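Local coordinates for putative secreted protein (Streptomyces sp. SirexAA-E, PDB 4PEY) that hydrolyses laminarin and laminarioligosaccharides from their non-reducing ends as a family 55 exo-beta-1,3-glucanase, yielding glucose and laminaribiose, at residues 264-269 against 273-278. The protein carries 1 engineered substitution. Residues are numbered along the deposited sequence; the frame is centred on the assembly and turned at random.
Sequences YVVKPG and ETINAA
Tyr264 lies lengthwise against one side of helix 272-280. Its near end touches Ala278, CB to CB at 3.6 Å; farther out, CE2 has Ile275 CG1 at the ring edge, 4.0 Å away and close to the ring plane. The phenol end reaches the first turn, where Tyr264 OH lies 3.4 Å from Thr274 CG2. This reach follows from chi1 of 175°, which sets CG opposite the backbone N and carries the ring obliquely forward and out over the helix, toward its N-terminal turn, while segment 273-278 runs back at 158° to 264-266. Thr274 presents its methyl rather than OG1, because CG2 is the branch opposite its own N (chi1 -62° for OG1). Deeper in, Val266 CG1 meets Ile275 CD1 at 4.0 Å, the two side chains crossing at about a right angle. Cutting Tyr264 back to an alanine is likely to leave Thr274 CG2 and Ile275 CG1 without their aromatic neighbour, opening a gap between strand and helix. Leu285 of strand 284-287 touches both Tyr264 and Ile275. With no hydrogen bond crossing between the segments, this strand-helix contact, in the second of the two beta-helical domains of the family 55 fold, rests on apolar side-chain packing, well away from the glucan sites.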
loop_
_atom_site.group_PDB
_atom_site.type_symbol
_atom_site.label_atom_id
_atom_site.label_comp_id
_atom_site.label_asym_id
_atom_site.label_seq_id
_atom_site.Cartn_x
_atom_site.Cartn_y
_atom_site.Cartn_z
ATOM N N TYR A 264 -5.246 22.644 6.475
ATOM C CA TYR A 264 -6.171 22.441 7.583
ATOM C C TYR A 264 -5.688 21.223 8.358
ATOM O O TYR A 264 -5.587 20.129 7.800
ATOM C CB TYR A 264 -7.610 22.238 7.091
ATOM C CG TYR A 264 -8.595 21.910 8.195
ATOM C CD1 TYR A 264 -8.655 22.673 9.351
ATOM C CD2 TYR A 264 -9.475 20.842 8.074
ATOM C CE1 TYR A 264 -9.566 22.373 10.361
ATOM C CE2 TYR A 264 -10.378 20.535 9.076
ATOM C CZ TYR A 264 -10.422 21.302 10.216
ATOM O OH TYR A 264 -11.328 21.001 11.212
ATOM N N VAL A 265 -5.351 21.427 9.626
ATOM C CA VAL A 265 -4.851 20.353 10.471
ATOM C C VAL A 265 -6.045 19.663 11.104
ATOM O O VAL A 265 -6.656 20.185 12.038
ATOM C CB VAL A 265 -3.877 20.890 11.539
ATOM C CG1 VAL A 265 -3.394 19.775 12.457
ATOM C CG2 VAL A 265 -2.691 21.574 10.862
ATOM N N VAL A 266 -6.397 18.504 10.551
ATOM C CA VAL A 266 -7.590 17.775 10.968
ATOM C C VAL A 266 -7.314 17.018 12.261
ATOM O O VAL A 266 -6.330 16.284 12.365
ATOM C CB VAL A 266 -8.063 16.779 9.886
ATOM C CG1 VAL A 266 -9.428 16.198 10.257
ATOM C CG2 VAL A 266 -8.111 17.447 8.517
ATOM N N LYS A 267 -8.185 17.216 13.242
ATOM C CA LYS A 267 -8.072 16.552 14.529
ATOM C C LYS A 267 -9.422 15.948 14.909
ATOM O O LYS A 267 -10.451 16.358 14.371
ATOM C CB LYS A 267 -7.565 17.543 15.588
ATOM C CG LYS A 267 -6.061 17.778 15.481
ATOM C CD LYS A 267 -5.532 18.805 16.464
ATOM C CE LYS A 267 -5.759 20.207 15.965
ATOM N NZ LYS A 267 -4.948 21.176 16.756
ATOM N N PRO A 268 -9.419 14.939 15.799
ATOM C CA PRO A 268 -10.659 14.304 16.259
ATOM C C PRO A 268 -11.742 15.323 16.583
ATOM O O PRO A 268 -11.470 16.306 17.277
ATOM C CB PRO A 268 -10.211 13.555 17.513
ATOM C CG PRO A 268 -8.808 13.169 17.203
ATOM C CD PRO A 268 -8.230 14.305 16.399
ATOM N N GLY A 269 -12.940 15.111 16.051
ATOM C CA GLY A 269 -14.031 16.049 16.237
ATOM C C GLY A 269 -14.407 16.774 14.958
ATOM O O GLY A 269 -15.520 17.282 14.831
ATOM N N GLU A 273 -18.181 18.319 6.791
ATOM C CA GLU A 273 -18.560 19.667 6.378
ATOM C C GLU A 273 -17.390 20.642 6.529
ATOM O O GLU A 273 -17.110 21.434 5.628
ATOM C CB GLU A 273 -19.763 20.168 7.184
ATOM C CG GLU A 273 -20.328 21.495 6.685
ATOM C CD GLU A 273 -21.551 21.945 7.470
ATOM O OE1 GLU A 273 -22.414 21.090 7.764
ATOM O OE2 GLU A 273 -21.651 23.152 7.789
ATOM N N THR A 274 -16.705 20.590 7.667
ATOM C CA THR A 274 -15.586 21.503 7.896
ATOM C C THR A 274 -14.401 21.144 7.001
ATOM O O THR A 274 -13.773 22.021 6.407
ATOM C CB THR A 274 -15.140 21.501 9.369
ATOM O OG1 THR A 274 -16.216 21.966 10.194
ATOM C CG2 THR A 274 -13.949 22.419 9.567
ATOM N N ILE A 275 -14.102 19.854 6.898
ATOM C CA ILE A 275 -13.024 19.394 6.031
ATOM C C ILE A 275 -13.273 19.849 4.588
ATOM O O ILE A 275 -12.364 20.353 3.908
ATOM C CB ILE A 275 -12.886 17.858 6.092
ATOM C CG1 ILE A 275 -12.356 17.430 7.466
ATOM C CG2 ILE A 275 -11.976 17.345 4.977
ATOM C CD1 ILE A 275 -12.570 15.961 7.774
ATOM N N ASN A 276 -14.513 19.701 4.131
ATOM C CA ASN A 276 -14.847 20.094 2.768
ATOM C C ASN A 276 -14.761 21.600 2.558
ATOM O O ASN A 276 -14.298 22.059 1.508
ATOM C CB ASN A 276 -16.236 19.577 2.395
ATOM C CG ASN A 276 -16.248 18.071 2.183
ATOM O OD1 ASN A 276 -15.191 17.441 2.050
ATOM N ND2 ASN A 276 -17.436 17.486 2.149
ATOM N N ALA A 277 -15.193 22.365 3.559
ATOM C CA ALA A 277 -15.083 23.822 3.514
ATOM C C ALA A 277 -13.622 24.254 3.411
ATOM O O ALA A 277 -13.298 25.204 2.698
ATOM C CB ALA A 277 -15.736 24.444 4.738
ATOM N N ALA A 278 -12.743 23.552 4.124
ATOM C CA ALA A 278 -11.317 23.867 4.093
ATOM C C ALA A 278 -10.760 23.749 2.676
ATOM O O ALA A 278 -10.045 24.635 2.205
ATOM C CB ALA A 278 -10.545 22.957 5.046
#